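Phosphotriesterase family protein (Listeria monocytogenes serotype 4b str. H7858, PDB 3PNZ) probably hydrolyses lactones of phosphorylated sugars, using a two-zinc site in a TIM barrel of the amidohydrolase type. Local coordinates at residues 110-115 against 132-137; 126-131 against 173-178; 253-258 against 297-302. One frame throughout, in Å; residues are numbered along the deposited sequence.

Contacts 1 and 2 are neighbours. Their centres lie about 11 Å apart, both use helix 128-140, and their segments alternate along the chain. They touch where Thr132, Val135 and Val136 meet Ala176. Contact 1 brings helix 110-113 to helix 128-140, and contact 2 joins the start of that helix to helix 164-180. Contact 3 comes later and pairs helices 248-260 and 289-305. Its centre is about 42 Å from that of contact 1 and about 38 Å from that of contact 2, on the opposite side of the chain's centre. All three lie in the helical periphery of the barrel, with no zinc ligand; helix 110-113 is a short extra helix between strands 88-92 and 150-152.

Contact 1: residues 110-115 against 132-137; sequences KPIIGD and TEFVVN
This is a small apolar contact between helices in the outer part of the barrel fold. The short helix 110-113 meets the long helix 128-140 through Ile112, Ile113 and Phe134, and the two segments bury 98 Å² between them. The backbones come closest at Ile113 and Phe134, whose CA atoms are 7.4 Å apart. Phe134 carries most of the contact. Its CG stands anti to the backbone N (chi1 162°), and the ring reaches from helix 128-140 to the two isoleucines. Ile113 CG1 lies 3.9 Å from Phe134 CE1 and almost as near to CD1 of the same ring. Ile113 CD1 continues past this point and is 4.1 Å from Phe134 CE1. The approach is oblique. Ile112 comes from another direction. Its CG2 branch sits at the ring edge, 4.4 Å from Phe134 CD1, which is a looser touch. The two isoleucines thus meet the same CD1-CE1 side of the phenyl group.

Helix 110-113 ends at once after Ile113. Gly114 N still bonds to Lys110 O at 2.8 Å, but Gly114 itself has a positive phi (123°). Asp115, just past the glycine, pairs back with Lys110: NZ of Lys110 and OD1 of Asp115 are 3.5 Å apart, a salt bridge with only a weak hydrogen bond.

Phe134 is buried and has other neighbours. Trp122 of helix 119-124 meets its ring edge-to-face, and Val69 of a loop also touches it. Val135 and Val136 face helix 164-180, where they pack on Ala176, so helix 128-140 lies between that helix and helix 110-113.

Contact 2: residues 126-131 against 173-178; sequences TTTDKL and VARAHH. With PO4 (phosphate ion), chain M.
At the capped start of helix 128-140, Thr128 and Asp129 meet Arg175 of helix 164-180; a phosphate ion sits on the same helix end. The reach is made by Arg175, whose chain is extended from CG to NE. Its NH1 comes within 3.6 Å of Thr128 CG2, the two side chains crossing at about a right angle. With OG1 beside the backbone N (chi1 -55°), the Thr128 hydroxyl is on the phosphate side and the methyl, anti to that N, is left to meet Arg175. Arg175 NH1 is also 4.0 Å from Asp129 OD1, a long salt bridge. Asp129 OD1 is at the guanidinium edge, but the carboxylate and guanidinium planes are turned 61° apart. The stronger partner of Arg175 is Glu204, which forms a salt bridge with NE.

The two helices lie side by side outside the TIM barrel. Helix 128-140 leads into strand 150-152, and helix 164-180 follows that strand. Thr127 is the N-cap residue. Its OG1 accepts from Lys130 N at 3.2 Å. The amide just after the cap, Thr128 N, donates to PO4 O4 at 2.8 Å, with an N-H...O angle of 163°. Thr128 OG1 lies 3.2 Å from PO4 O4 and 3.3 Å from PO4 O2; either could be a weak bond for its single proton. An anion here is consistent with the pull of the helix dipole. This ion probably comes from the crystallisation liquor.

Contact 3: residues 253-258 against 297-302; sequences AAILYL and PRFIDE
Leu256 overlaps the far end of the Phe299 ring. Its CD2 methyl is 3.9 Å from Phe299 CZ and 4.0 Å from Phe299 CE1. The two side chains run past each other in opposite directions, each growing from its own helix toward the other. Ile255 adds a second, lighter touch on the same ring. Its CG2 branch is 4.2 Å from Phe299 CE1, and the side chains cross obliquely. Both aliphatic groups approach the ring at a slant. Phe299 spans the gap because its CG is anti to the backbone N (chi1 176°), which sends the ring out from helix 289-305. The span is needed, since the nearest CA atoms, those of Leu256 and Phe299, are 9.9 Å apart. All three side chains are buried, and the segments together bury 146 Å². The touching side chains are all apolar; Glu302 is partly covered at the border but makes no close contact.

A polar pair borders it on helix 289-305. Arg298 holds Glu302, one turn later, side-on. NE and NH1 of Arg298 both donate to Glu302 OE1, at 3.0 and 2.8 Å. Both bonds lie in the guanidinium plane and end on one oxygen, so they fix the guanidinium against OE1 rather than the carboxylate plane. A salt bridge to Lys306 gives Glu302 OE2 its own partner. Arg298 and Glu302 also pack on Ile252 of helix 248-260, so this charged pair leans across to the facing helix.

The apolar patch continues into the surrounding fold. Phe317 of helix 310-325 meets the Phe299 ring and also touches Ile255, and Val314 of that helix packs on Phe299. Trp295 is a further aromatic neighbour of Phe299. On its inner side helix 248-260 rests on barrel strand 234-237, where Phe237 touches Ala254, Ile255 and Leu258.

Contact 1: residues 110-115 against 132-137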
ATOM      1  N   LYS A 110      14.690  -2.126  18.540  1.00 32.75           N
ATOM      2  CA  LYS A 110      16.006  -1.589  18.881  1.00 36.48           C
ATOM      3  C   LYS A 110      17.171  -2.517  18.528  1.00 35.00           C
ATOM      4  O   LYS A 110      18.213  -2.050  18.070  1.00 34.08           O
ATOM      5  CB  LYS A 110      16.055  -1.135  20.343  1.00 36.86           C
ATOM      6  CG  LYS A 110      15.024  -0.058  20.644  1.00 39.18           C
ATOM      7  CD  LYS A 110      15.415   0.846  21.804  1.00 38.11           C
ATOM      8  CE  LYS A 110      14.414   1.988  21.928  1.00 37.07           C
ATOM      9  NZ  LYS A 110      14.759   2.957  23.001  1.00 43.74           N
ATOM     10  N   PRO A 111      16.996  -3.835  18.729  1.00 36.79           N
ATOM     11  CA  PRO A 111      18.037  -4.775  18.298  1.00 36.61           C
ATOM     12  C   PRO A 111      18.251  -4.743  16.785  1.00 36.62           C
ATOM     13  O   PRO A 111      19.338  -5.078  16.305  1.00 38.40           O
ATOM     14  CB  PRO A 111      17.471  -6.137  18.715  1.00 34.41           C
ATOM     15  CG  PRO A 111      16.537  -5.840  19.826  1.00 37.28           C
ATOM     16  CD  PRO A 111      15.930  -4.504  19.496  1.00 33.67           C
ATOM     17  N   ILE A 112      17.221  -4.359  16.039  1.00 32.05           N
ATOM     18  CA  ILE A 112      17.300  -4.345  14.579  1.00 33.78           C
ATOM     19  C   ILE A 112      17.762  -2.990  14.048  1.00 36.64           C
ATOM     20  O   ILE A 112      18.652  -2.910  13.201  1.00 36.35           O
ATOM     21  CB  ILE A 112      15.937  -4.684  13.944  1.00 32.42           C
ATOM     22  CG1 ILE A 112      15.444  -6.045  14.438  1.00 36.01           C
ATOM     23  CG2 ILE A 112      16.034  -4.656  12.422  1.00 36.51           C
ATOM     24  CD1 ILE A 112      13.976  -6.291  14.180  1.00 34.16           C
ATOM     25  N   ILE A 113      17.154  -1.928  14.564  1.00 36.08           N
ATOM     26  CA  ILE A 113      17.381  -0.580  14.061  1.00 34.47           C
ATOM     27  C   ILE A 113      18.496   0.150  14.806  1.00 37.26           C
ATOM     28  O   ILE A 113      19.243   0.940  14.219  1.00 37.66           O
ATOM     29  CB  ILE A 113      16.077   0.238  14.137  1.00 35.90           C
ATOM     30  CG1 ILE A 113      15.211  -0.055  12.911  1.00 36.87           C
ATOM     31  CG2 ILE A 113      16.368   1.718  14.258  1.00 40.31           C
ATOM     32  CD1 ILE A 113      13.844   0.612  12.965  1.00 39.70           C
ATOM     33  N   GLY A 114      18.609  -0.126  16.099  1.00 36.29           N
ATOM     34  CA  GLY A 114      19.564   0.572  16.938  1.00 38.49           C
ATOM     35  C   GLY A 114      18.869   1.235  18.108  1.00 39.48           C
ATOM     36  O   GLY A 114      17.639   1.322  18.143  1.00 37.58           O
ATOM     37  N   ASP A 115      19.653   1.704  19.072  1.00 40.76           N
ATOM     38  CA  ASP A 115      19.096   2.320  20.267  1.00 41.40           C
ATOM     39  C   ASP A 115      18.737   3.781  20.008  1.00 41.81           C
ATOM     40  O   ASP A 115      19.463   4.696  20.406  1.00 42.08           O
ATOM     41  CB  ASP A 115      20.072   2.212  21.438  1.00 44.92           C
ATOM     42  CG  ASP A 115      19.418   2.516  22.772  1.00 50.15           C
ATOM     43  OD1 ASP A 115      18.171   2.450  22.854  1.00 48.03           O
ATOM     44  OD2 ASP A 115      20.149   2.817  23.740  1.00 58.15           O
ATOM     45  N   THR A 132      19.139   1.604   3.623  1.00 21.80           N
ATOM     46  CA  THR A 132      18.941   0.627   2.562  1.00 22.59           C
ATOM     47  C   THR A 132      19.068  -0.795   3.122  1.00 21.79           C
ATOM     48  O   THR A 132      18.225  -1.642   2.863  1.00 21.47           O
ATOM     49  CB  THR A 132      19.931   0.839   1.414  1.00 22.47           C
ATOM     50  OG1 THR A 132      19.675   2.109   0.792  1.00 23.58           O
ATOM     51  CG2 THR A 132      19.803  -0.281   0.370  1.00 20.86           C
ATOM     52  N   GLU A 133      20.110  -1.040   3.912  1.00 24.03           N
ATOM     53  CA  GLU A 133      20.313  -2.365   4.502  1.00 26.15           C
ATOM     54  C   GLU A 133      19.091  -2.824   5.290  1.00 24.08           C
ATOM     55  O   GLU A 133      18.686  -3.985   5.209  1.00 23.51           O
ATOM     56  CB  GLU A 133      21.539  -2.379   5.415  1.00 27.68           C
ATOM     57  CG  GLU A 133      22.852  -2.110   4.718  1.00 36.88           C
ATOM     58  CD  GLU A 133      24.049  -2.437   5.600  1.00 43.56           C
ATOM     59  OE1 GLU A 133      23.854  -3.107   6.643  1.00 44.58           O
ATOM     60  OE2 GLU A 133      25.177  -2.025   5.248  1.00 49.43           O
ATOM     61  N   PHE A 134      18.522  -1.909   6.070  1.00 21.39           N
ATOM     62  CA  PHE A 134      17.329  -2.200   6.855  1.00 22.01           C
ATOM     63  C   PHE A 134      16.168  -2.666   5.971  1.00 21.44           C
ATOM     64  O   PHE A 134      15.513  -3.673   6.259  1.00 21.45           O
ATOM     65  CB  PHE A 134      16.908  -0.970   7.674  1.00 24.93           C
ATOM     66  CG  PHE A 134      15.490  -1.034   8.152  1.00 26.55           C
ATOM     67  CD1 PHE A 134      15.158  -1.780   9.269  1.00 29.66           C
ATOM     68  CD2 PHE A 134      14.483  -0.371   7.466  1.00 27.21           C
ATOM     69  CE1 PHE A 134      13.846  -1.863   9.697  1.00 28.75           C
ATOM     70  CE2 PHE A 134      13.171  -0.445   7.891  1.00 31.18           C
ATOM     71  CZ  PHE A 134      12.851  -1.192   9.006  1.00 30.14           C
ATOM     72  N   VAL A 135      15.919  -1.934   4.889  1.00 21.84           N
ATOM     73  CA  VAL A 135      14.832  -2.265   3.976  1.00 20.92           C
ATOM     74  C   VAL A 135      15.114  -3.589   3.264  1.00 22.14           C
ATOM     75  O   VAL A 135      14.232  -4.431   3.131  1.00 22.02           O
ATOM     76  CB  VAL A 135      14.596  -1.140   2.940  1.00 21.56           C
ATOM     77  CG1 VAL A 135      13.492  -1.527   1.959  1.00 18.27           C
ATOM     78  CG2 VAL A 135      14.251   0.176   3.646  1.00 22.97           C
ATOM     79  N   VAL A 136      16.347  -3.766   2.803  1.00 21.03           N
ATOM     80  CA  VAL A 136      16.726  -5.012   2.144  1.00 21.46           C
ATOM     81  C   VAL A 136      16.503  -6.213   3.067  1.00 20.63           C
ATOM     82  O   VAL A 136      15.989  -7.251   2.647  1.00 23.18           O
ATOM     83  CB  VAL A 136      18.192  -4.981   1.680  1.00 23.92           C
ATOM     84  CG1 VAL A 136      18.619  -6.361   1.174  1.00 22.11           C
ATOM     85  CG2 VAL A 136      18.379  -3.938   0.590  1.00 22.21           C
ATOM     86  N   ASN A 137      16.873  -6.056   4.332  1.00 22.53           N
ATOM     87  CA  ASN A 137      16.730  -7.142   5.300  1.00 25.13           C
ATOM     88  C   ASN A 137      15.268  -7.504   5.550  1.00 25.18           C
ATOM     89  O   ASN A 137      14.944  -8.670   5.773  1.00 24.92           O
ATOM     90  CB  ASN A 137      17.451  -6.801   6.609  1.00 25.52           C
ATOM     91  CG  ASN A 137      18.974  -6.835   6.464  1.00 33.84           C
ATOM     92  OD1 ASN A 137      19.509  -7.450   5.539  1.00 32.71           O
ATOM     93  ND2 ASN A 137      19.672  -6.171   7.379  1.00 32.11           N
TER

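Contact 2: residues 126-131 against 173-178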
ATOM      1  N   THR A 126      21.294   7.919  10.715  1.00 28.56           N
ATOM      2  CA  THR A 126      21.697   6.698  10.035  1.00 27.82           C
ATOM      3  C   THR A 126      21.977   7.023   8.574  1.00 28.89           C
ATOM      4  O   THR A 126      21.239   7.791   7.955  1.00 28.53           O
ATOM      5  CB  THR A 126      20.596   5.630  10.148  1.00 26.85           C
ATOM      6  OG1 THR A 126      20.360   5.341  11.531  1.00 29.92           O
ATOM      7  CG2 THR A 126      20.980   4.354   9.418  1.00 26.94           C
ATOM      8  N   THR A 127      23.054   6.467   8.026  1.00 28.56           N
ATOM      9  CA  THR A 127      23.434   6.772   6.651  1.00 27.81           C
ATOM     10  C   THR A 127      22.410   6.172   5.696  1.00 25.19           C
ATOM     11  O   THR A 127      21.752   5.191   6.025  1.00 26.40           O
ATOM     12  CB  THR A 127      24.810   6.191   6.287  1.00 31.04           C
ATOM     13  OG1 THR A 127      24.750   4.762   6.352  1.00 28.75           O
ATOM     14  CG2 THR A 127      25.886   6.701   7.240  1.00 29.76           C
ATOM     15  N   THR A 128      22.296   6.756   4.511  1.00 25.93           N
ATOM     16  CA  THR A 128      21.391   6.235   3.496  1.00 26.61           C
ATOM     17  C   THR A 128      21.656   4.744   3.261  1.00 28.86           C
ATOM     18  O   THR A 128      20.725   3.945   3.162  1.00 25.47           O
ATOM     19  CB  THR A 128      21.505   7.028   2.173  1.00 29.40           C
ATOM     20  OG1 THR A 128      21.286   8.422   2.428  1.00 28.63           O
ATOM     21  CG2 THR A 128      20.479   6.547   1.166  1.00 27.14           C
ATOM     22  N   ASP A 129      22.929   4.362   3.203  1.00 29.68           N
ATOM     23  CA  ASP A 129      23.272   2.968   2.919  1.00 29.08           C
ATOM     24  C   ASP A 129      22.798   2.019   4.016  1.00 26.36           C
ATOM     25  O   ASP A 129      22.368   0.900   3.738  1.00 24.53           O
ATOM     26  CB  ASP A 129      24.776   2.818   2.671  1.00 34.34           C
ATOM     27  CG  ASP A 129      25.214   3.439   1.354  1.00 41.40           C
ATOM     28  OD1 ASP A 129      24.337   3.838   0.552  1.00 41.90           O
ATOM     29  OD2 ASP A 129      26.439   3.529   1.118  1.00 53.18           O
ATOM     30  N   LYS A 130      22.865   2.470   5.262  1.00 25.63           N
ATOM     31  CA  LYS A 130      22.383   1.664   6.373  1.00 26.89           C
ATOM     32  C   LYS A 130      20.858   1.586   6.386  1.00 24.81           C
ATOM     33  O   LYS A 130      20.287   0.578   6.783  1.00 23.92           O
ATOM     34  CB  LYS A 130      22.914   2.203   7.703  1.00 26.56           C
ATOM     35  CG  LYS A 130      24.382   1.867   7.949  1.00 32.14           C
ATOM     36  CD  LYS A 130      24.567   0.363   8.061  1.00 38.55           C
ATOM     37  CE  LYS A 130      26.037  -0.023   8.201  1.00 46.13           C
ATOM     38  NZ  LYS A 130      26.209  -1.505   8.190  1.00 46.34           N
ATOM     39  N   LEU A 131      20.193   2.654   5.955  1.00 23.67           N
ATOM     40  CA  LEU A 131      18.743   2.596   5.808  1.00 21.80           C
ATOM     41  C   LEU A 131      18.372   1.600   4.706  1.00 22.23           C
ATOM     42  O   LEU A 131      17.417   0.831   4.843  1.00 21.52           O
ATOM     43  CB  LEU A 131      18.156   3.992   5.539  1.00 21.07           C
ATOM     44  CG  LEU A 131      18.220   4.962   6.727  1.00 21.19           C
ATOM     45  CD1 LEU A 131      17.711   6.355   6.320  1.00 23.18           C
ATOM     46  CD2 LEU A 131      17.437   4.427   7.921  1.00 22.50           C
ATOM     47  N   VAL A 173      15.218   3.564  -0.346  1.00 19.52           N
ATOM     48  CA  VAL A 173      14.279   2.577  -0.873  1.00 18.08           C
ATOM     49  C   VAL A 173      14.566   2.229  -2.334  1.00 18.95           C
ATOM     50  O   VAL A 173      14.497   1.059  -2.722  1.00 18.76           O
ATOM     51  CB  VAL A 173      12.827   3.060  -0.698  1.00 19.59           C
ATOM     52  CG1 VAL A 173      11.868   2.192  -1.489  1.00 18.41           C
ATOM     53  CG2 VAL A 173      12.473   3.060   0.782  1.00 15.98           C
ATOM     54  N   ALA A 174      14.906   3.237  -3.139  1.00 15.85           N
ATOM     55  CA  ALA A 174      15.296   2.996  -4.524  1.00 18.12           C
ATOM     56  C   ALA A 174      16.481   2.028  -4.568  1.00 19.43           C
ATOM     57  O   ALA A 174      16.509   1.076  -5.347  1.00 18.98           O
ATOM     58  CB  ALA A 174      15.639   4.304  -5.222  1.00 18.57           C
ATOM     59  N   ARG A 175      17.452   2.269  -3.702  1.00 18.87           N
ATOM     60  CA  ARG A 175      18.642   1.430  -3.671  1.00 20.56           C
ATOM     61  C   ARG A 175      18.328   0.033  -3.139  1.00 22.14           C
ATOM     62  O   ARG A 175      18.944  -0.949  -3.564  1.00 22.77           O
ATOM     63  CB  ARG A 175      19.753   2.141  -2.905  1.00 21.35           C
ATOM     64  CG  ARG A 175      20.176   3.417  -3.634  1.00 20.95           C
ATOM     65  CD  ARG A 175      21.020   4.339  -2.778  1.00 23.30           C
ATOM     66  NE  ARG A 175      21.082   5.671  -3.372  1.00 23.14           N
ATOM     67  CZ  ARG A 175      21.803   6.676  -2.879  1.00 26.36           C
ATOM     68  NH1 ARG A 175      22.533   6.496  -1.784  1.00 25.55           N
ATOM     69  NH2 ARG A 175      21.795   7.857  -3.488  1.00 28.24           N
ATOM     70  N   ALA A 176      17.350  -0.067  -2.242  1.00 18.96           N
ATOM     71  CA  ALA A 176      16.886  -1.377  -1.787  1.00 17.97           C
ATOM     72  C   ALA A 176      16.216  -2.115  -2.941  1.00 21.08           C
ATOM     73  O   ALA A 176      16.339  -3.336  -3.061  1.00 21.23           O
ATOM     74  CB  ALA A 176      15.940  -1.248  -0.593  1.00 20.27           C
ATOM     75  N   HIS A 177      15.504  -1.386  -3.799  1.00 18.29           N
ATOM     76  CA  HIS A 177      14.962  -2.028  -4.989  1.00 18.47           C
ATOM     77  C   HIS A 177      16.079  -2.586  -5.871  1.00 21.37           C
ATOM     78  O   HIS A 177      15.978  -3.698  -6.390  1.00 20.20           O
ATOM     79  CB  HIS A 177      14.118  -1.096  -5.850  1.00 18.58           C
ATOM     80  CG  HIS A 177      13.936  -1.627  -7.236  1.00 17.54           C
ATOM     81  ND1 HIS A 177      12.982  -2.573  -7.546  1.00 18.88           N
ATOM     82  CD2 HIS A 177      14.643  -1.417  -8.371  1.00 19.64           C
ATOM     83  CE1 HIS A 177      13.090  -2.898  -8.822  1.00 18.79           C
ATOM     84  NE2 HIS A 177      14.093  -2.214  -9.344  1.00 21.50           N
ATOM     85  N   HIS A 178      17.130  -1.804  -6.079  1.00 19.70           N
ATOM     86  CA  HIS A 178      18.206  -2.277  -6.951  1.00 22.24           C
ATOM     87  C   HIS A 178      18.797  -3.592  -6.439  1.00 23.74           C
ATOM     88  O   HIS A 178      19.164  -4.464  -7.232  1.00 25.25           O
ATOM     89  CB  HIS A 178      19.287  -1.219  -7.132  1.00 23.41           C
ATOM     90  CG  HIS A 178      18.890  -0.118  -8.063  1.00 25.55           C
ATOM     91  ND1 HIS A 178      18.504  -0.355  -9.364  1.00 28.00           N
ATOM     92  CD2 HIS A 178      18.822   1.223  -7.888  1.00 26.97           C
ATOM     93  CE1 HIS A 178      18.213   0.791  -9.951  1.00 28.47           C
ATOM     94  NE2 HIS A 178      18.403   1.764  -9.080  1.00 26.80           N
TER
HETATM   95  P   PO4 M 337      24.349  10.022   3.437  1.00 56.55           P
HETATM   96  O1  PO4 M 337      24.880   9.179   2.298  1.00 53.00           O
HETATM   97  O2  PO4 M 337      23.330  11.008   2.907  1.00 55.74           O
HETATM   98  O3  PO4 M 337      25.479  10.786   4.086  1.00 62.46           O
HETATM   99  O4  PO4 M 337      23.707   9.122   4.460  1.00 42.89           O

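Contact 3: residues 253-258 against 297-302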
ATOM      1  N   ALA A 253     -15.273   8.450 -12.177  1.00 16.98           N
ATOM      2  CA  ALA A 253     -15.041   9.296 -13.351  1.00 17.81           C
ATOM      3  C   ALA A 253     -13.544   9.427 -13.673  1.00 18.66           C
ATOM      4  O   ALA A 253     -13.143   9.412 -14.843  1.00 19.96           O
ATOM      5  CB  ALA A 253     -15.673  10.672 -13.162  1.00 19.90           C
ATOM      6  N   ALA A 254     -12.723   9.553 -12.632  1.00 17.77           N
ATOM      7  CA  ALA A 254     -11.283   9.734 -12.803  1.00 18.68           C
ATOM      8  C   ALA A 254     -10.666   8.450 -13.353  1.00 17.58           C
ATOM      9  O   ALA A 254      -9.793   8.481 -14.219  1.00 18.24           O
ATOM     10  CB  ALA A 254     -10.629  10.124 -11.472  1.00 18.44           C
ATOM     11  N   ILE A 255     -11.120   7.317 -12.832  1.00 16.65           N
ATOM     12  CA  ILE A 255     -10.667   6.023 -13.335  1.00 18.84           C
ATOM     13  C   ILE A 255     -11.023   5.878 -14.811  1.00 20.53           C
ATOM     14  O   ILE A 255     -10.175   5.515 -15.628  1.00 18.23           O
ATOM     15  CB  ILE A 255     -11.273   4.870 -12.522  1.00 18.33           C
ATOM     16  CG1 ILE A 255     -10.616   4.815 -11.141  1.00 17.46           C
ATOM     17  CG2 ILE A 255     -11.093   3.529 -13.249  1.00 18.37           C
ATOM     18  CD1 ILE A 255     -11.313   3.911 -10.170  1.00 17.72           C
ATOM     19  N   LEU A 256     -12.268   6.190 -15.156  1.00 17.96           N
ATOM     20  CA  LEU A 256     -12.722   6.025 -16.534  1.00 20.78           C
ATOM     21  C   LEU A 256     -12.047   7.005 -17.491  1.00 20.26           C
ATOM     22  O   LEU A 256     -11.850   6.689 -18.667  1.00 20.29           O
ATOM     23  CB  LEU A 256     -14.249   6.108 -16.627  1.00 18.73           C
ATOM     24  CG  LEU A 256     -14.986   4.953 -15.943  1.00 19.76           C
ATOM     25  CD1 LEU A 256     -16.486   5.180 -16.025  1.00 20.83           C
ATOM     26  CD2 LEU A 256     -14.596   3.620 -16.577  1.00 21.49           C
ATOM     27  N   TYR A 257     -11.663   8.181 -17.003  1.00 18.26           N
ATOM     28  CA  TYR A 257     -10.855   9.070 -17.842  1.00 19.66           C
ATOM     29  C   TYR A 257      -9.528   8.408 -18.204  1.00 20.31           C
ATOM     30  O   TYR A 257      -9.101   8.430 -19.368  1.00 20.37           O
ATOM     31  CB  TYR A 257     -10.595  10.427 -17.172  1.00 20.11           C
ATOM     32  CG  TYR A 257      -9.605  11.255 -17.952  1.00 18.40           C
ATOM     33  CD1 TYR A 257      -9.979  11.884 -19.133  1.00 24.84           C
ATOM     34  CD2 TYR A 257      -8.288  11.379 -17.529  1.00 19.75           C
ATOM     35  CE1 TYR A 257      -9.073  12.630 -19.867  1.00 22.16           C
ATOM     36  CE2 TYR A 257      -7.367  12.127 -18.260  1.00 19.66           C
ATOM     37  CZ  TYR A 257      -7.768  12.750 -19.421  1.00 23.68           C
ATOM     38  OH  TYR A 257      -6.858  13.488 -20.140  1.00 26.43           O
ATOM     39  N   LEU A 258      -8.865   7.825 -17.212  1.00 18.14           N
ATOM     40  CA  LEU A 258      -7.591   7.158 -17.476  1.00 17.32           C
ATOM     41  C   LEU A 258      -7.802   5.982 -18.432  1.00 18.11           C
ATOM     42  O   LEU A 258      -6.992   5.769 -19.334  1.00 18.86           O
ATOM     43  CB  LEU A 258      -6.916   6.702 -16.180  1.00 18.34           C
ATOM     44  CG  LEU A 258      -6.214   7.830 -15.405  1.00 18.37           C
ATOM     45  CD1 LEU A 258      -5.826   7.361 -14.007  1.00 20.21           C
ATOM     46  CD2 LEU A 258      -4.974   8.336 -16.169  1.00 19.22           C
ATOM     47  N   PRO A 297     -19.992  -4.340  -8.303  1.00 22.47           N
ATOM     48  CA  PRO A 297     -21.219  -4.353  -9.108  1.00 25.59           C
ATOM     49  C   PRO A 297     -21.621  -2.961  -9.588  1.00 22.80           C
ATOM     50  O   PRO A 297     -22.100  -2.811 -10.708  1.00 22.22           O
ATOM     51  CB  PRO A 297     -22.267  -4.924  -8.146  1.00 25.36           C
ATOM     52  CG  PRO A 297     -21.487  -5.718  -7.162  1.00 30.41           C
ATOM     53  CD  PRO A 297     -20.180  -4.987  -6.993  1.00 23.43           C
ATOM     54  N   ARG A 298     -21.421  -1.944  -8.758  1.00 20.76           N
ATOM     55  CA  ARG A 298     -21.765  -0.591  -9.187  1.00 21.62           C
ATOM     56  C   ARG A 298     -20.842  -0.119 -10.297  1.00 21.33           C
ATOM     57  O   ARG A 298     -21.295   0.448 -11.294  1.00 22.08           O
ATOM     58  CB  ARG A 298     -21.724   0.397  -8.027  1.00 20.85           C
ATOM     59  CG  ARG A 298     -22.064   1.805  -8.496  1.00 24.80           C
ATOM     60  CD  ARG A 298     -21.273   2.841  -7.773  1.00 26.97           C
ATOM     61  NE  ARG A 298     -21.165   4.070  -8.554  1.00 24.20           N
ATOM     62  CZ  ARG A 298     -21.383   5.282  -8.064  1.00 19.82           C
ATOM     63  NH1 ARG A 298     -21.244   6.349  -8.845  1.00 19.57           N
ATOM     64  NH2 ARG A 298     -21.747   5.419  -6.795  1.00 21.24           N
ATOM     65  N   PHE A 299     -19.540  -0.348 -10.131  1.00 20.18           N
ATOM     66  CA  PHE A 299     -18.595   0.061 -11.159  1.00 20.82           C
ATOM     67  C   PHE A 299     -18.888  -0.610 -12.496  1.00 24.13           C
ATOM     68  O   PHE A 299     -18.875   0.035 -13.545  1.00 22.33           O
ATOM     69  CB  PHE A 299     -17.145  -0.218 -10.761  1.00 19.79           C
ATOM     70  CG  PHE A 299     -16.173   0.121 -11.849  1.00 21.69           C
ATOM     71  CD1 PHE A 299     -15.736   1.427 -12.015  1.00 20.11           C
ATOM     72  CD2 PHE A 299     -15.753  -0.844 -12.753  1.00 22.65           C
ATOM     73  CE1 PHE A 299     -14.860   1.756 -13.044  1.00 21.63           C
ATOM     74  CE2 PHE A 299     -14.885  -0.517 -13.780  1.00 25.35           C
ATOM     75  CZ  PHE A 299     -14.441   0.781 -13.924  1.00 21.16           C
ATOM     76  N   ILE A 300     -19.136  -1.913 -12.454  1.00 21.44           N
ATOM     77  CA  ILE A 300     -19.456  -2.645 -13.669  1.00 23.58           C
ATOM     78  C   ILE A 300     -20.664  -2.021 -14.357  1.00 24.07           C
ATOM     79  O   ILE A 300     -20.627  -1.734 -15.555  1.00 24.43           O
ATOM     80  CB  ILE A 300     -19.697  -4.136 -13.380  1.00 24.83           C
ATOM     81  CG1 ILE A 300     -18.392  -4.795 -12.928  1.00 24.59           C
ATOM     82  CG2 ILE A 300     -20.246  -4.837 -14.616  1.00 27.85           C
ATOM     83  CD1 ILE A 300     -18.553  -6.237 -12.466  1.00 26.43           C
ATOM     84  N   ASP A 301     -21.718  -1.780 -13.584  1.00 22.69           N
ATOM     85  CA  ASP A 301     -22.956  -1.234 -14.128  1.00 25.53           C
ATOM     86  C   ASP A 301     -22.734   0.154 -14.706  1.00 28.02           C
ATOM     87  O   ASP A 301     -23.115   0.431 -15.842  1.00 26.46           O
ATOM     88  CB  ASP A 301     -24.044  -1.194 -13.057  1.00 25.82           C
ATOM     89  CG  ASP A 301     -25.408  -0.865 -13.630  1.00 33.76           C
ATOM     90  OD1 ASP A 301     -26.111  -0.006 -13.057  1.00 31.10           O
ATOM     91  OD2 ASP A 301     -25.770  -1.467 -14.665  1.00 35.41           O
ATOM     92  N   GLU A 302     -22.090   1.023 -13.931  1.00 23.13           N
ATOM     93  CA  GLU A 302     -21.864   2.390 -14.376  1.00 27.05           C
ATOM     94  C   GLU A 302     -20.929   2.436 -15.589  1.00 24.28           C
ATOM     95  O   GLU A 302     -21.192   3.159 -16.554  1.00 27.80           O
ATOM     96  CB  GLU A 302     -21.340   3.266 -13.227  1.00 24.36           C
ATOM     97  CG  GLU A 302     -21.237   4.732 -13.595  1.00 27.29           C
ATOM     98  CD  GLU A 302     -20.865   5.633 -12.426  1.00 27.35           C
ATOM     99  OE1 GLU A 302     -20.708   5.141 -11.289  1.00 22.60           O
ATOM    100  OE2 GLU A 302     -20.719   6.850 -12.660  1.00 31.68           O
TER